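Local atomic coordinates of C2 toxin component I (Clostridium botulinum, PDB entry 2J3Z), a protein that acts as the enzymatic component of the binary C2 toxin, an ADP-ribosyltransferase whose target inside host cells is actin. Residues A[113-118]-A[160-165]; A[140-145]-A[216-221]. The protein carries 1 engineered substitution. One frame throughout, in Å; residues are numbered along the deposited sequence.

Both contacts lie in the first of two ADP-ribosyltransferase-like regions of the chain, and both reach the same mixed sheet from different places. Contact 1 lays a loop against the turn leading into strand 162-168, beside a bound cobalt ion about 4 Å from the Pro161 side chain. Contact 2 joins the edge strand 141-142 to the loop leaving strand 206-216, where arginines of the second sheet come across. Their centres are 22 Å apart and their nearest atoms about 8 Å, so they do not touch. Strand 206-216 connects them: it pairs with strand 162-168 near contact 1 and runs into segment 216-221. In related binary toxins the second region carries the catalytic site.

Contact 1 of 2, residues A[113-118]-A[160-165]; sequences FSIRDV and VPVIVK
Ile115 and Arg116 pack against Pro161 to form the tight part of this contact, the isoleucine and proline side chains crossing at about a right angle. The CG2 methyl of Ile115 rests 3.7 Å from CB of Pro161, while CD1 of Ile115 covers the proline CG at 3.8 Å. With CG1 anti to the carbonyl carbon (chi1 -71°), CD1 is carried on to CG2 of Val162, 4.1 Å away, while CG2 stays on the proline. Pro106 and Ile209 close in on the same isoleucine. The Arg116 chain bends at chi3 (-87°) and brings one guanidinium face over Pro161, with CA of the proline 3.5 Å above the plane and offset toward the rim.

The loose side is Val160, partly exposed, its side chain directed away and no nearer than 5.8 Å to the loop. Its carbonyl carbon alone meets NH2 of Arg116, obliquely at 3.7 Å.

No hydrogen bond joins the two segments. Arg116 spends its polarity on Asp121, on the carbonyl of Asp207 and on Tyr208, its cation-pi partner. This implies that the loop meets the turn leading into strand 162-168 by apolar fit and by a guanidinium face laid over the backbone of Pro161, its buried charge probably balanced by Asp121.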
ATOM      1  N   PHE A 113     -11.748 -13.993   5.188  1.00 36.65           N
ATOM      2  CA  PHE A 113     -12.456 -15.084   5.843  1.00 37.32           C
ATOM      3  C   PHE A 113     -12.035 -15.177   7.314  1.00 36.83           C
ATOM      4  O   PHE A 113     -10.968 -14.688   7.688  1.00 35.58           O
ATOM      5  CB  PHE A 113     -12.208 -16.415   5.107  1.00 37.74           C
ATOM      6  CG  PHE A 113     -10.746 -16.721   4.874  1.00 37.44           C
ATOM      7  CD1 PHE A 113     -10.003 -17.436   5.824  1.00 36.49           C
ATOM      8  CD2 PHE A 113     -10.101 -16.294   3.700  1.00 37.04           C
ATOM      9  CE1 PHE A 113      -8.644 -17.714   5.609  1.00 35.97           C
ATOM     10  CE2 PHE A 113      -8.728 -16.576   3.479  1.00 35.11           C
ATOM     11  CZ  PHE A 113      -8.007 -17.278   4.441  1.00 34.44           C
ATOM     12  N   SER A 114     -12.880 -15.809   8.131  1.00 37.76           N
ATOM     13  CA  SER A 114     -12.610 -16.030   9.557  1.00 37.69           C
ATOM     14  C   SER A 114     -11.463 -16.988   9.715  1.00 36.58           C
ATOM     15  O   SER A 114     -11.466 -18.081   9.111  1.00 36.90           O
ATOM     16  CB  SER A 114     -13.802 -16.705  10.246  1.00 39.38           C
ATOM     17  OG  SER A 114     -15.027 -16.292   9.688  1.00 41.80           O
ATOM     18  N   ILE A 115     -10.500 -16.604  10.540  1.00 35.08           N
ATOM     19  CA  ILE A 115      -9.388 -17.495  10.825  1.00 34.12           C
ATOM     20  C   ILE A 115      -9.837 -18.480  11.891  1.00 35.48           C
ATOM     21  O   ILE A 115      -9.767 -19.709  11.691  1.00 35.76           O
ATOM     22  CB  ILE A 115      -8.090 -16.710  11.152  1.00 32.87           C
ATOM     23  CG1 ILE A 115      -7.568 -16.049   9.869  1.00 30.70           C
ATOM     24  CG2 ILE A 115      -7.020 -17.624  11.760  1.00 31.31           C
ATOM     25  CD1 ILE A 115      -6.548 -14.985  10.084  1.00 28.48           C
ATOM     26  N   ARG A 116     -10.340 -17.943  12.998  1.00 36.18           N
ATOM     27  CA  ARG A 116     -10.803 -18.789  14.095  1.00 38.12           C
ATOM     28  C   ARG A 116     -12.256 -19.205  13.903  1.00 39.89           C
ATOM     29  O   ARG A 116     -13.007 -18.562  13.166  1.00 39.81           O
ATOM     30  CB  ARG A 116     -10.568 -18.125  15.461  1.00 38.20           C
ATOM     31  CG  ARG A 116      -9.085 -17.998  15.807  1.00 37.62           C
ATOM     32  CD  ARG A 116      -8.788 -17.805  17.290  1.00 37.63           C
ATOM     33  NE  ARG A 116      -8.836 -16.396  17.673  1.00 36.63           N
ATOM     34  CZ  ARG A 116      -7.819 -15.672  18.136  1.00 35.31           C
ATOM     35  NH1 ARG A 116      -6.616 -16.189  18.320  1.00 34.32           N
ATOM     36  NH2 ARG A 116      -8.023 -14.396  18.430  1.00 34.55           N
ATOM     37  N   ASP A 117     -12.647 -20.296  14.554  1.00 42.08           N
ATOM     38  CA  ASP A 117     -14.047 -20.707  14.572  1.00 44.32           C
ATOM     39  C   ASP A 117     -14.933 -19.512  14.948  1.00 44.93           C
ATOM     40  O   ASP A 117     -14.615 -18.704  15.824  1.00 44.29           O
ATOM     41  CB  ASP A 117     -14.270 -21.895  15.518  1.00 45.94           C
ATOM     42  CG  ASP A 117     -14.258 -21.489  16.978  1.00 46.32           C
ATOM     43  OD1 ASP A 117     -13.200 -21.073  17.500  1.00 44.11           O
ATOM     44  OD2 ASP A 117     -15.332 -21.588  17.592  1.00 48.79           O
ATOM     45  N   VAL A 118     -16.044 -19.401  14.243  1.00 46.66           N
ATOM     46  CA  VAL A 118     -16.963 -18.276  14.405  1.00 47.62           C
ATOM     47  C   VAL A 118     -17.560 -18.176  15.828  1.00 48.97           C
ATOM     48  O   VAL A 118     -17.582 -17.090  16.415  1.00 48.80           O
ATOM     49  CB  VAL A 118     -18.042 -18.325  13.270  1.00 48.61           C
ATOM     50  CG1 VAL A 118     -19.328 -17.573  13.642  1.00 49.87           C
ATOM     51  CG2 VAL A 118     -17.427 -17.809  11.935  1.00 47.48           C
ATOM     52  N   VAL A 160      -6.893 -10.773  17.983  1.00 34.08           N
ATOM     53  CA  VAL A 160      -6.192 -10.879  16.693  1.00 31.75           C
ATOM     54  C   VAL A 160      -5.619 -12.313  16.500  1.00 31.67           C
ATOM     55  O   VAL A 160      -4.757 -12.746  17.279  1.00 31.77           O
ATOM     56  CB  VAL A 160      -5.106  -9.756  16.546  1.00 31.00           C
ATOM     57  CG1 VAL A 160      -4.504  -9.739  15.160  1.00 28.42           C
ATOM     58  CG2 VAL A 160      -5.697  -8.373  16.847  1.00 30.28           C
ATOM     59  N   PRO A 161      -6.102 -13.059  15.470  1.00 31.42           N
ATOM     60  CA  PRO A 161      -5.793 -14.509  15.279  1.00 31.55           C
ATOM     61  C   PRO A 161      -4.445 -14.788  14.601  1.00 30.18           C
ATOM     62  O   PRO A 161      -4.138 -15.916  14.170  1.00 29.94           O
ATOM     63  CB  PRO A 161      -6.948 -14.998  14.394  1.00 31.61           C
ATOM     64  CG  PRO A 161      -7.386 -13.805  13.632  1.00 31.48           C
ATOM     65  CD  PRO A 161      -6.988 -12.552  14.401  1.00 31.07           C
ATOM     66  N   VAL A 162      -3.635 -13.748  14.535  1.00 28.96           N
ATOM     67  CA  VAL A 162      -2.428 -13.775  13.766  1.00 28.18           C
ATOM     68  C   VAL A 162      -1.361 -13.139  14.624  1.00 27.93           C
ATOM     69  O   VAL A 162      -1.633 -12.131  15.306  1.00 28.24           O
ATOM     70  CB  VAL A 162      -2.707 -13.041  12.402  1.00 27.84           C
ATOM     71  CG1 VAL A 162      -1.872 -11.796  12.199  1.00 26.22           C
ATOM     72  CG2 VAL A 162      -2.667 -14.039  11.199  1.00 27.67           C
ATOM     73  N   ILE A 163      -0.173 -13.751  14.640  1.00 27.43           N
ATOM     74  CA  ILE A 163       0.999 -13.185  15.320  1.00 26.73           C
ATOM     75  C   ILE A 163       2.116 -13.082  14.316  1.00 26.01           C
ATOM     76  O   ILE A 163       2.587 -14.106  13.793  1.00 25.64           O
ATOM     77  CB  ILE A 163       1.500 -14.025  16.540  1.00 27.41           C
ATOM     78  CG1 ILE A 163       0.454 -14.117  17.644  1.00 28.07           C
ATOM     79  CG2 ILE A 163       2.788 -13.437  17.129  1.00 26.41           C
ATOM     80  CD1 ILE A 163       0.739 -15.264  18.585  1.00 27.94           C
ATOM     81  N   VAL A 164       2.536 -11.844  14.060  1.00 25.46           N
ATOM     82  CA  VAL A 164       3.534 -11.597  13.037  1.00 25.29           C
ATOM     83  C   VAL A 164       4.849 -11.180  13.665  1.00 25.68           C
ATOM     84  O   VAL A 164       5.004 -10.017  14.086  1.00 25.83           O
ATOM     85  CB  VAL A 164       3.074 -10.544  11.985  1.00 24.29           C
ATOM     86  CG1 VAL A 164       3.975 -10.617  10.763  1.00 23.46           C
ATOM     87  CG2 VAL A 164       1.641 -10.792  11.573  1.00 24.18           C
ATOM     88  N   LYS A 165       5.783 -12.131  13.697  1.00 25.84           N
ATOM     89  CA  LYS A 165       7.091 -11.928  14.298  1.00 26.77           C
ATOM     90  C   LYS A 165       8.155 -11.582  13.263  1.00 26.67           C
ATOM     91  O   LYS A 165       8.287 -12.255  12.215  1.00 27.01           O
ATOM     92  CB  LYS A 165       7.504 -13.161  15.068  1.00 27.56           C
ATOM     93  CG  LYS A 165       8.702 -12.964  15.985  1.00 28.94           C
ATOM     94  CD  LYS A 165       9.146 -14.349  16.475  1.00 29.74           C
ATOM     95  CE  LYS A 165      10.269 -14.267  17.480  1.00 31.29           C
ATOM     96  NZ  LYS A 165      10.281 -15.532  18.281  1.00 35.61           N
TER

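Contact 2 of 2, residues A[140-145]-A[216-221]; sequences EYTKFS and SQELDF
Glu218 reaches across to Glu140 and Thr142, and its side chain can be walked outward atom by atom. From CB the chain sets off with CG anti to the carbonyl carbon (chi1 -68°) and then runs extended. CG is the first atom to touch: it lies 3.3 Å from OE2 of Glu140, whose own extended chain slides past in the opposite direction. Further out, CD of Glu218 comes to 3.6 Å from OG1 of Thr142. At the tip, the Thr142 hydroxyl donates to OE2 of Glu218 over 2.7 Å, meeting it on the anti side and 16° out of the carboxylate plane. Water 1 donates to the same OE2 at 2.8 Å while also linking the backbone O of Glu140 and N of Thr142, and Arg366 adds a salt bridge. The other oxygen, OE1, is held by Arg368.

A second water closes the circuit: it donates to Thr142 OG1 and accepts from the backbone N of Glu218, 2.9 Å away. The threonine hydroxyl is thus gripped as both donor and acceptor.

The two carboxylates are inclined by 31°, and OE1 of Glu140 stands 4.5 Å from OE1 of Glu218. Those like charges would probably be eased by the two arginines. Glu140 OE2 turns to the hydroxyl of Ser192 and also brushes CB of Ser216 at 3.7 Å.

Strand 192-203 lies between these segments, hydrogen-bonding through its backbone to Tyr141 and, at Ser192, to Ser216. Further along segment 140-145, Phe144 packs on Thr58 of helix 47-59. Beyond Glu218 the loop leaves the sheet, Leu219 pairing with Ile296 of strand 295-301; with Arg366 and Arg368 on strand 363-369, the contact sits where the two sheets of the protein meet.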
ATOM      1  N   GLU A 140       4.169  -9.799  -0.394  1.00 24.62           N
ATOM      2  CA  GLU A 140       4.635  -8.643   0.337  1.00 23.69           C
ATOM      3  C   GLU A 140       3.441  -7.757   0.606  1.00 23.08           C
ATOM      4  O   GLU A 140       2.725  -7.407  -0.329  1.00 23.24           O
ATOM      5  CB  GLU A 140       5.695  -7.890  -0.480  1.00 23.38           C
ATOM      6  CG  GLU A 140       6.372  -6.728   0.266  1.00 23.70           C
ATOM      7  CD  GLU A 140       7.695  -6.281  -0.355  1.00 23.51           C
ATOM      8  OE1 GLU A 140       8.157  -6.889  -1.343  1.00 24.28           O
ATOM      9  OE2 GLU A 140       8.275  -5.308   0.160  1.00 24.28           O
ATOM     10  N   TYR A 141       3.228  -7.435   1.882  1.00 22.25           N
ATOM     11  CA  TYR A 141       2.144  -6.571   2.330  1.00 22.65           C
ATOM     12  C   TYR A 141       2.668  -5.297   3.013  1.00 22.50           C
ATOM     13  O   TYR A 141       3.364  -5.369   4.030  1.00 22.63           O
ATOM     14  CB  TYR A 141       1.216  -7.308   3.304  1.00 22.66           C
ATOM     15  CG  TYR A 141       0.571  -8.517   2.694  1.00 23.67           C
ATOM     16  CD1 TYR A 141      -0.586  -8.397   1.911  1.00 22.35           C
ATOM     17  CD2 TYR A 141       1.140  -9.781   2.867  1.00 22.74           C
ATOM     18  CE1 TYR A 141      -1.169  -9.514   1.339  1.00 23.01           C
ATOM     19  CE2 TYR A 141       0.562 -10.895   2.313  1.00 23.19           C
ATOM     20  CZ  TYR A 141      -0.592 -10.756   1.543  1.00 23.92           C
ATOM     21  OH  TYR A 141      -1.150 -11.876   0.968  1.00 25.94           O
ATOM     22  N   THR A 142       2.321  -4.156   2.451  1.00 22.41           N
ATOM     23  CA  THR A 142       2.717  -2.862   2.991  1.00 23.04           C
ATOM     24  C   THR A 142       1.779  -2.360   4.091  1.00 23.08           C
ATOM     25  O   THR A 142       0.557  -2.360   3.959  1.00 22.93           O
ATOM     26  CB  THR A 142       2.875  -1.806   1.846  1.00 23.44           C
ATOM     27  OG1 THR A 142       3.977  -2.185   1.004  1.00 23.20           O
ATOM     28  CG2 THR A 142       3.134  -0.390   2.399  1.00 22.25           C
ATOM     29  N   LYS A 143       2.369  -1.955   5.201  1.00 23.80           N
ATOM     30  CA  LYS A 143       1.609  -1.228   6.214  1.00 24.32           C
ATOM     31  C   LYS A 143       1.639   0.271   5.923  1.00 23.89           C
ATOM     32  O   LYS A 143       2.632   0.951   6.176  1.00 24.68           O
ATOM     33  CB  LYS A 143       2.091  -1.553   7.638  1.00 24.54           C
ATOM     34  CG  LYS A 143       1.060  -1.126   8.657  1.00 24.63           C
ATOM     35  CD  LYS A 143       1.001  -1.999   9.869  1.00 26.04           C
ATOM     36  CE  LYS A 143       0.043  -1.379  10.908  1.00 27.54           C
ATOM     37  NZ  LYS A 143      -1.389  -1.747  10.783  1.00 26.76           N
ATOM     38  N   PHE A 144       0.549   0.784   5.378  1.00 23.71           N
ATOM     39  CA  PHE A 144       0.464   2.211   5.045  1.00 23.90           C
ATOM     40  C   PHE A 144       0.675   3.158   6.237  1.00 24.57           C
ATOM     41  O   PHE A 144       1.321   4.211   6.103  1.00 24.90           O
ATOM     42  CB  PHE A 144      -0.881   2.535   4.401  1.00 23.94           C
ATOM     43  CG  PHE A 144      -1.166   1.735   3.181  1.00 23.76           C
ATOM     44  CD1 PHE A 144      -0.290   1.768   2.087  1.00 23.56           C
ATOM     45  CD2 PHE A 144      -2.298   0.914   3.127  1.00 23.59           C
ATOM     46  CE1 PHE A 144      -0.554   0.993   0.925  1.00 22.52           C
ATOM     47  CE2 PHE A 144      -2.592   0.169   1.986  1.00 22.66           C
ATOM     48  CZ  PHE A 144      -1.704   0.206   0.880  1.00 24.30           C
ATOM     49  N   SER A 145       0.100   2.796   7.381  1.00 24.44           N
ATOM     50  CA  SER A 145       0.226   3.598   8.564  1.00 25.19           C
ATOM     51  C   SER A 145       1.580   3.333   9.250  1.00 25.01           C
ATOM     52  O   SER A 145       2.367   2.476   8.811  1.00 25.14           O
ATOM     53  CB  SER A 145      -0.926   3.273   9.520  1.00 25.55           C
ATOM     54  OG  SER A 145      -0.784   1.992  10.086  1.00 25.14           O
ATOM     55  N   SER A 216      10.494  -5.380   5.093  1.00 24.53           N
ATOM     56  CA  SER A 216      11.108  -4.845   3.906  1.00 25.42           C
ATOM     57  C   SER A 216      10.491  -3.493   3.621  1.00 25.35           C
ATOM     58  O   SER A 216       9.909  -2.898   4.510  1.00 25.17           O
ATOM     59  CB  SER A 216      10.927  -5.786   2.710  1.00 25.36           C
ATOM     60  OG  SER A 216      11.902  -5.451   1.721  1.00 27.15           O
ATOM     61  N   GLN A 217      10.615  -3.044   2.375  1.00 25.93           N
ATOM     62  CA  GLN A 217      10.002  -1.817   1.927  1.00 27.13           C
ATOM     63  C   GLN A 217       9.839  -1.852   0.404  1.00 26.82           C
ATOM     64  O   GLN A 217      10.776  -2.181  -0.315  1.00 27.28           O
ATOM     65  CB  GLN A 217      10.868  -0.618   2.364  1.00 27.48           C
ATOM     66  CG  GLN A 217      10.320   0.698   1.911  1.00 31.28           C
ATOM     67  CD  GLN A 217      10.232   1.740   3.017  1.00 35.52           C
ATOM     68  OE1 GLN A 217       9.326   2.598   2.998  1.00 38.74           O
ATOM     69  NE2 GLN A 217      11.165   1.687   3.987  1.00 36.22           N
ATOM     70  N   GLU A 218       8.657  -1.504  -0.091  1.00 26.43           N
ATOM     71  CA  GLU A 218       8.461  -1.401  -1.537  1.00 26.04           C
ATOM     72  C   GLU A 218       8.856  -0.007  -2.012  1.00 25.33           C
ATOM     73  O   GLU A 218       8.697   0.970  -1.282  1.00 24.04           O
ATOM     74  CB  GLU A 218       6.994  -1.668  -1.885  1.00 26.49           C
ATOM     75  CG  GLU A 218       6.604  -3.115  -1.635  1.00 29.12           C
ATOM     76  CD  GLU A 218       5.216  -3.473  -2.146  1.00 31.91           C
ATOM     77  OE1 GLU A 218       5.101  -4.193  -3.165  1.00 31.42           O
ATOM     78  OE2 GLU A 218       4.240  -3.038  -1.510  1.00 34.32           O
ATOM     79  N   LEU A 219       9.365   0.060  -3.238  1.00 24.98           N
ATOM     80  CA  LEU A 219       9.565   1.303  -3.943  1.00 24.82           C
ATOM     81  C   LEU A 219       8.210   1.883  -4.369  1.00 24.94           C
ATOM     82  O   LEU A 219       7.632   1.486  -5.389  1.00 25.16           O
ATOM     83  CB  LEU A 219      10.498   1.101  -5.128  1.00 25.74           C
ATOM     84  CG  LEU A 219      10.909   2.344  -5.916  1.00 27.26           C
ATOM     85  CD1 LEU A 219      11.612   3.345  -5.005  1.00 26.95           C
ATOM     86  CD2 LEU A 219      11.786   1.947  -7.088  1.00 26.72           C
ATOM     87  N   ASP A 220       7.726   2.835  -3.572  1.00 23.65           N
ATOM     88  CA  ASP A 220       6.384   3.357  -3.712  1.00 24.00           C
ATOM     89  C   ASP A 220       6.410   4.841  -3.380  1.00 23.82           C
ATOM     90  O   ASP A 220       6.870   5.238  -2.305  1.00 23.08           O
ATOM     91  CB  ASP A 220       5.442   2.598  -2.755  1.00 23.59           C
ATOM     92  CG  ASP A 220       3.977   2.972  -2.898  1.00 24.73           C
ATOM     93  OD1 ASP A 220       3.598   3.961  -3.595  1.00 26.01           O
ATOM     94  OD2 ASP A 220       3.186   2.249  -2.258  1.00 26.50           O
ATOM     95  N   PHE A 221       5.905   5.654  -4.309  1.00 24.19           N
ATOM     96  CA  PHE A 221       5.966   7.105  -4.148  1.00 24.11           C
ATOM     97  C   PHE A 221       4.657   7.715  -3.672  1.00 23.78           C
ATOM     98  O   PHE A 221       4.570   8.918  -3.495  1.00 23.81           O
ATOM     99  CB  PHE A 221       6.456   7.734  -5.458  1.00 25.24           C
ATOM    100  CG  PHE A 221       7.806   7.226  -5.883  1.00 26.54           C
ATOM    101  CD1 PHE A 221       7.932   6.393  -6.997  1.00 25.36           C
ATOM    102  CD2 PHE A 221       8.950   7.536  -5.125  1.00 27.17           C
ATOM    103  CE1 PHE A 221       9.175   5.907  -7.390  1.00 26.44           C
ATOM    104  CE2 PHE A 221      10.207   7.028  -5.498  1.00 27.16           C
ATOM    105  CZ  PHE A 221      10.315   6.219  -6.647  1.00 26.02           C
TER
HETATM  106  O   HOH W   1       2.045  -4.466  -0.568  1.00 31.55           O
HETATM  107  O   HOH W   2       6.373  -0.734   1.608  1.00 29.70           O